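Local coordinates for chloromuconate cycloisomerase (Rhodococcus opacus, PDB 4M0X), which is a manganese-binding member of the enolase superfamily, pairing an enolase-like N-terminal domain with a TIM-barrel-type domain, at residues A[60-63]-A[64-67]; A[267-271]-A[272-276]; A[363-366]-A[367-371]. All coordinates share one frame; numbering follows the deposited sequence.

Interaction 1. Residues A[60-63]-A[64-67]; sequences GESV and ETIK
The flat carboxylate of Glu64 has Val63 CG2 over one face, 3.6 Å from Glu64 CD and displaced toward OE1, while Ser62 CB lies beyond OE1. These residues form the N-cap and first turn of helix 63-74 in the N-terminal domain. Outside the turn, OE2 pairs with Arg370 and OE1 accepts from Tyr73 OH of a second subunit, so an acid at the helix start serves both the chain terminus and the subunit interface.

Serine suits the cap because its short hydroxyl can fold back on the helix: with chi1 at 75°, Ser62 OG sits between the backbone N and the carbonyl carbon and accepts from Thr65 N at 3.1 Å, the N-H nearly straight at 163°. Val63, with no polar end, packs on Ile12 and Val34 of the adjacent sheet.

Glu61 crosses Ile66 at about a right angle, its OE1 3.8 Å from Ile66 CG1, and its other oxygen accepts from Val102 N. Ser62 O is gripped by two donors: Ile66 N approaches nearly head-on at 2.7 Å, whereas Thr65 OG1, 3.2 Å from Ser62 O, comes in from beside it, 21° off the carbonyl plane.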
loop_
_atom_site.group_PDB
_atom_site.type_symbol
_atom_site.label_atom_id
_atom_site.label_comp_id
_atom_site.label_asym_id
_atom_site.label_seq_id
_atom_site.Cartn_x
_atom_site.Cartn_y
_atom_site.Cartn_z
ATOM N N GLY A 60 27.611 17.342 11.429
ATOM C CA GLY A 60 28.902 16.658 11.259
ATOM C C GLY A 60 30.013 17.504 10.630
ATOM O O GLY A 60 31.122 17.005 10.330
ATOM N N GLU A 61 29.715 18.782 10.419
ATOM C CA GLU A 61 30.687 19.704 9.869
ATOM C C GLU A 61 31.111 20.612 11.010
ATOM O O GLU A 61 30.320 20.834 11.936
ATOM C CB GLU A 61 30.093 20.486 8.685
ATOM C CG GLU A 61 29.604 19.578 7.554
ATOM C CD GLU A 61 29.531 20.242 6.174
ATOM O OE1 GLU A 61 30.590 20.686 5.653
ATOM O OE2 GLU A 61 28.419 20.281 5.583
ATOM N N SER A 62 32.369 21.072 10.965
ATOM C CA SER A 62 32.915 22.064 11.911
ATOM C C SER A 62 33.707 23.144 11.183
ATOM O O SER A 62 34.272 22.885 10.118
ATOM C CB SER A 62 33.836 21.391 12.916
ATOM O OG SER A 62 35.091 21.059 12.336
ATOM N N VAL A 63 33.801 24.342 11.749
ATOM C CA VAL A 63 34.595 25.374 11.070
ATOM C C VAL A 63 36.031 24.908 10.756
ATOM O O VAL A 63 36.575 25.264 9.719
ATOM C CB VAL A 63 34.623 26.730 11.808
ATOM C CG1 VAL A 63 33.231 27.336 11.875
ATOM C CG2 VAL A 63 35.243 26.601 13.187
ATOM N N GLU A 64 36.613 24.091 11.634
ATOM C CA GLU A 64 37.991 23.654 11.482
ATOM C C GLU A 64 38.104 22.712 10.302
ATOM O O GLU A 64 39.001 22.861 9.495
ATOM C CB GLU A 64 38.520 22.990 12.763
ATOM C CG GLU A 64 38.727 23.931 13.948
ATOM C CD GLU A 64 37.438 24.237 14.687
ATOM O OE1 GLU A 64 36.361 23.747 14.252
ATOM O OE2 GLU A 64 37.489 24.965 15.707
ATOM N N THR A 65 37.177 21.770 10.180
ATOM C CA THR A 65 37.231 20.798 9.091
ATOM C C THR A 65 36.697 21.371 7.801
ATOM O O THR A 65 37.083 20.919 6.706
ATOM C CB THR A 65 36.456 19.519 9.399
ATOM O OG1 THR A 65 35.055 19.821 9.476
ATOM C CG2 THR A 65 36.938 18.915 10.686
ATOM N N ILE A 66 35.819 22.368 7.917
ATOM C CA ILE A 66 35.306 23.022 6.712
ATOM C C ILE A 66 36.466 23.654 5.974
ATOM O O ILE A 66 36.656 23.380 4.784
ATOM C CB ILE A 66 34.202 24.061 6.984
ATOM C CG1 ILE A 66 32.857 23.386 7.189
ATOM C CG2 ILE A 66 34.078 25.051 5.840
ATOM C CD1 ILE A 66 31.965 24.245 8.063
ATOM N N LYS A 67 37.266 24.445 6.688
ATOM C CA LYS A 67 38.420 25.085 6.067
ATOM C C LYS A 67 39.234 24.054 5.279
ATOM O O LYS A 67 39.509 24.247 4.097
ATOM C CB LYS A 67 39.307 25.777 7.093
ATOM C CG LYS A 67 40.552 26.377 6.463
ATOM C CD LYS A 67 41.412 27.142 7.458
ATOM C CE LYS A 67 42.814 27.430 6.922
ATOM N NZ LYS A 67 42.822 28.353 5.757
#

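Interaction 2. Residues A[267-271]-A[272-276]; sequences AFAIK and IPKSG
This is a local turn contact at the C-terminal end of a barrel strand, where Lys271 leaves strand 267-270 and meets Lys274 and Ser275 of the short, weakly bonded helix 272-275. In the enolase-type barrel the metal site lies at this end of the strands: Asp196, Glu222 and Asp247 bind the manganese ion, and the side chain of Lys271 comes to about 4 Å from it. Lysine suits the place because a long chain can carry its amino group from the strand end into the centre of the barrel, where NZ pairs with Asp247 and donates to Ala299 O.

The two lysines cross at about a right angle, Lys274 CD resting 3.7 Å from Lys271 CB, aliphatic part against aliphatic part. Lys274 is bent at chi2 and chi3, and its NZ lies close to Ala269 O. Lys271 NZ and Lys274 NZ stand 5.2 Å apart near the same aspartate, Lys271 in a salt bridge with Asp247, Lys274 only in a long, weak ion pair.

Ile272, branched and apolar, packs against Met306 and Leu313 of helix 304-316. Pro273, which lacks an N-H, fits the first turn of a helix, where no amide need be paired. The turn ends in a Schellman motif at Gly276, whose positive phi of 70° is easy for glycine. Serine at 275 is short enough to reach back four positions to Lys271, just after the strand: chi1 of -42° holds OG beside its own backbone N, and Ser275 OG donates to Lys271 O at 2.8 Å, almost in line with the carbonyl.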
loop_
_atom_site.group_PDB
_atom_site.type_symbol
_atom_site.label_atom_id
_atom_site.label_comp_id
_atom_site.label_asym_id
_atom_site.label_seq_id
_atom_site.Cartn_x
_atom_site.Cartn_y
_atom_site.Cartn_z
ATOM N N ALA A 267 5.676 20.763 6.485
ATOM C CA ALA A 267 6.518 21.825 5.947
ATOM C C ALA A 267 8.016 21.518 5.829
ATOM O O ALA A 267 8.524 20.538 6.366
ATOM C CB ALA A 267 6.314 23.088 6.732
ATOM N N PHE A 268 8.715 22.381 5.099
ATOM C CA PHE A 268 10.167 22.363 5.056
ATOM C C PHE A 268 10.718 23.586 5.755
ATOM O O PHE A 268 10.166 24.678 5.630
ATOM C CB PHE A 268 10.681 22.305 3.610
ATOM C CG PHE A 268 10.338 21.023 2.904
ATOM C CD1 PHE A 268 9.963 19.893 3.623
ATOM C CD2 PHE A 268 10.415 20.934 1.530
ATOM C CE1 PHE A 268 9.646 18.718 2.978
ATOM C CE2 PHE A 268 10.147 19.755 0.869
ATOM C CZ PHE A 268 9.751 18.642 1.591
ATOM N N ALA A 269 11.789 23.402 6.518
ATOM C CA ALA A 269 12.599 24.529 6.939
ATOM C C ALA A 269 13.660 24.680 5.856
ATOM O O ALA A 269 14.462 23.780 5.649
ATOM C CB ALA A 269 13.229 24.238 8.283
ATOM N N ILE A 270 13.641 25.797 5.139
ATOM C CA ILE A 270 14.605 26.013 4.074
ATOM C C ILE A 270 15.822 26.797 4.587
ATOM O O ILE A 270 15.667 27.775 5.324
ATOM C CB ILE A 270 13.945 26.735 2.891
ATOM C CG1 ILE A 270 12.678 25.989 2.450
ATOM C CG2 ILE A 270 14.944 26.921 1.751
ATOM C CD1 ILE A 270 12.917 24.667 1.748
ATOM N N LYS A 271 17.027 26.357 4.211
ATOM C CA LYS A 271 18.285 26.916 4.732
ATOM C C LYS A 271 19.347 26.582 3.730
ATOM O O LYS A 271 19.411 25.438 3.318
ATOM C CB LYS A 271 18.711 26.227 6.023
ATOM C CG LYS A 271 17.973 26.571 7.296
ATOM C CD LYS A 271 18.826 26.171 8.503
ATOM C CE LYS A 271 18.447 24.815 9.077
ATOM N NZ LYS A 271 17.713 24.943 10.368
ATOM N N ILE A 272 20.194 27.549 3.372
ATOM C CA ILE A 272 21.230 27.321 2.375
ATOM C C ILE A 272 22.357 26.344 2.783
ATOM O O ILE A 272 22.564 25.343 2.097
ATOM C CB ILE A 272 21.786 28.638 1.805
ATOM C CG1 ILE A 272 20.713 29.317 0.979
ATOM C CG2 ILE A 272 22.984 28.381 0.898
ATOM C CD1 ILE A 272 21.163 30.604 0.338
ATOM N N PRO A 273 23.066 26.611 3.903
ATOM C CA PRO A 273 24.220 25.784 4.290
ATOM C C PRO A 273 23.920 24.285 4.244
ATOM O O PRO A 273 24.626 23.507 3.620
ATOM C CB PRO A 273 24.469 26.197 5.745
ATOM C CG PRO A 273 23.884 27.545 5.867
ATOM C CD PRO A 273 22.660 27.495 5.008
ATOM N N LYS A 274 22.849 23.904 4.907
ATOM C CA LYS A 274 22.462 22.522 5.040
ATOM C C LYS A 274 22.108 21.806 3.707
ATOM O O LYS A 274 22.144 20.574 3.647
ATOM C CB LYS A 274 21.380 22.445 6.124
ATOM C CG LYS A 274 20.131 21.667 5.834
ATOM C CD LYS A 274 18.896 22.548 5.858
ATOM C CE LYS A 274 17.731 21.699 6.346
ATOM N NZ LYS A 274 16.374 22.261 6.153
ATOM N N SER A 275 21.808 22.577 2.655
ATOM C CA SER A 275 21.424 22.038 1.335
ATOM C C SER A 275 22.587 22.090 0.401
ATOM O O SER A 275 22.463 21.691 -0.761
ATOM C CB SER A 275 20.338 22.869 0.654
ATOM O OG SER A 275 19.337 23.269 1.556
ATOM N N GLY A 276 23.697 22.635 0.892
ATOM C CA GLY A 276 24.890 22.846 0.071
ATOM C C GLY A 276 24.775 23.930 -0.989
ATOM O O GLY A 276 25.413 23.833 -2.042
#

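Interaction 3. Residues A[363-366]-A[367-371]; sequences ERLR and KYSRD
Hydrogen bonds dominate the contact between Leu365 and Ser369, in the C-terminal helical segment that leads to the end of the chain. With chi1 at -73°, Ser369 OG lies anti to its own carbonyl carbon and points back to Leu365 O, donating to it at 2.8 Å. The hydroxyl stands above the carbonyl plane, 41° out of it. A small hydroxyl residue thus takes up the carbonyl of Leu365. Ser369 N adds a bond to Arg366 O at 3.2 Å and a weak one to Leu365 O. The two preceding amides make ordinary i to i-4 helix bonds, Lys367 N to Glu363 O and Tyr368 N to Arg364 O, both at 2.8 Å.

The charged contact is a side-on grip on the exposed face: Arg366 gives NE to Glu363 OE1 at 3.0 Å and NH2 to Glu363 OE2 at 2.7 Å, each oxygen met on its syn side. Spaced three apart on a helix, an acid and a base readily pair in this way.

Packing is lighter. Lys367 lays its CD 3.6 Å above one face of the Tyr368 ring, offset toward the rim, while Tyr368 OH and Arg364 both reach Asp334.

Leu365, the buried apolar residue of the turn, faces Val13 of strand 5-17 and Leu35 of strand 27-40, so the helix rests on the N-terminal sheet, and Arg370 continues along strand 5-17 with a backbone bond to Ile12.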
loop_
_atom_site.group_PDB
_atom_site.type_symbol
_atom_site.label_atom_id
_atom_site.label_comp_id
_atom_site.label_asym_id
_atom_site.label_seq_id
_atom_site.Cartn_x
_atom_site.Cartn_y
_atom_site.Cartn_z
ATOM N N GLU A 363 39.091 45.091 7.611
ATOM C CA GLU A 363 39.645 45.337 8.921
ATOM C C GLU A 363 38.950 44.448 9.937
ATOM O O GLU A 363 39.618 43.798 10.759
ATOM C CB GLU A 363 39.551 46.826 9.302
ATOM C CG GLU A 363 39.956 47.160 10.730
ATOM C CD GLU A 363 41.348 46.679 11.122
ATOM O OE1 GLU A 363 42.162 46.290 10.246
ATOM O OE2 GLU A 363 41.624 46.700 12.345
ATOM N N ARG A 364 37.619 44.393 9.867
ATOM C CA ARG A 364 36.861 43.494 10.746
ATOM C C ARG A 364 37.225 42.024 10.524
ATOM O O ARG A 364 37.357 41.261 11.488
ATOM C CB ARG A 364 35.372 43.688 10.548
ATOM C CG ARG A 364 34.774 44.749 11.409
ATOM C CD ARG A 364 33.672 45.378 10.611
ATOM N NE ARG A 364 33.441 46.740 11.051
ATOM C CZ ARG A 364 32.357 47.112 11.697
ATOM N NH1 ARG A 364 31.396 46.210 11.911
ATOM N NH2 ARG A 364 32.213 48.375 12.086
ATOM N N LEU A 365 37.373 41.627 9.261
ATOM C CA LEU A 365 37.775 40.276 8.970
ATOM C C LEU A 365 39.097 39.981 9.689
ATOM O O LEU A 365 39.232 38.949 10.365
ATOM C CB LEU A 365 37.900 40.012 7.464
ATOM C CG LEU A 365 38.591 38.665 7.162
ATOM C CD1 LEU A 365 37.817 37.472 7.717
ATOM C CD2 LEU A 365 38.852 38.470 5.678
ATOM N N ARG A 366 40.060 40.890 9.559
ATOM C CA ARG A 366 41.381 40.674 10.134
ATOM C C ARG A 366 41.197 40.592 11.623
ATOM O O ARG A 366 41.663 39.649 12.232
ATOM C CB ARG A 366 42.324 41.817 9.768
ATOM C CG ARG A 366 43.712 41.707 10.360
ATOM C CD ARG A 366 44.477 43.009 10.193
ATOM N NE ARG A 366 43.993 44.062 11.090
ATOM C CZ ARG A 366 44.037 44.016 12.428
ATOM N NH1 ARG A 366 44.521 42.950 13.052
ATOM N NH2 ARG A 366 43.583 45.039 13.150
ATOM N N LYS A 367 40.451 41.563 12.172
ATOM C CA LYS A 367 40.249 41.748 13.620
ATOM C C LYS A 367 39.654 40.528 14.250
ATOM O O LYS A 367 40.062 40.160 15.350
ATOM C CB LYS A 367 39.358 42.967 13.938
ATOM C CG LYS A 367 39.427 43.431 15.386
ATOM C CD LYS A 367 38.084 43.877 15.965
ATOM C CE LYS A 367 37.942 45.387 16.099
ATOM N NZ LYS A 367 36.998 45.688 17.205
ATOM N N TYR A 368 38.706 39.895 13.558
ATOM C CA TYR A 368 38.018 38.753 14.130
ATOM C C TYR A 368 38.438 37.414 13.557
ATOM O O TYR A 368 37.821 36.398 13.887
ATOM C CB TYR A 368 36.504 38.919 14.072
ATOM C CG TYR A 368 35.952 40.060 14.894
ATOM C CD1 TYR A 368 35.994 40.025 16.288
ATOM C CD2 TYR A 368 35.374 41.180 14.276
ATOM C CE1 TYR A 368 35.474 41.064 17.051
ATOM C CE2 TYR A 368 34.847 42.233 15.022
ATOM C CZ TYR A 368 34.884 42.173 16.415
ATOM O OH TYR A 368 34.353 43.213 17.187
ATOM N N SER A 369 39.494 37.382 12.744
ATOM C CA SER A 369 40.065 36.093 12.344
ATOM C C SER A 369 40.553 35.355 13.567
ATOM O O SER A 369 41.041 35.966 14.517
ATOM C CB SER A 369 41.217 36.264 11.390
ATOM O OG SER A 369 40.723 36.644 10.122
ATOM N N ARG A 370 40.395 34.038 13.560
ATOM C CA ARG A 370 40.898 33.230 14.649
ATOM C C ARG A 370 42.400 32.977 14.492
ATOM O O ARG A 370 42.872 32.702 13.374
ATOM C CB ARG A 370 40.147 31.913 14.701
ATOM C CG ARG A 370 40.572 31.035 15.863
ATOM C CD ARG A 370 40.106 29.621 15.613
ATOM N NE ARG A 370 38.674 29.526 15.849
ATOM C CZ ARG A 370 37.987 28.402 15.792
ATOM N NH1 ARG A 370 38.578 27.258 15.467
ATOM N NH2 ARG A 370 36.704 28.445 16.038
ATOM N N ASP A 371 43.131 33.072 15.615
ATOM C CA ASP A 371 44.583 32.792 15.670
ATOM C C ASP A 371 44.870 31.326 15.356
ATOM O O ASP A 371 45.587 31.017 14.411
ATOM C CB ASP A 371 45.173 33.135 17.055
ATOM C CG ASP A 371 45.398 34.638 17.259
ATOM O OD1 ASP A 371 45.914 35.309 16.339
ATOM O OD2 ASP A 371 45.070 35.148 18.354
#

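Overall arrangement
All three contacts are local, so none closes a long loop, and they follow one another along the chain without crossing. Interaction 1 starts helix 63-74 of the N-terminal domain. Interaction 2 comes some two hundred residues later, at the mouth of the barrel; its centre is 18 Å from that of interaction 1, with nearest atoms about 5 Å apart but not touching. Interaction 3 ends the chain, about 28 Å from interaction 2 between centres. There the C terminus returns to the N-terminal domain: the salt bridge of Glu64 with Arg370, and Val63 CG2 packing 3.7 Å from Arg370 NH2, fasten the C-terminal tail to the start of helix 63-74.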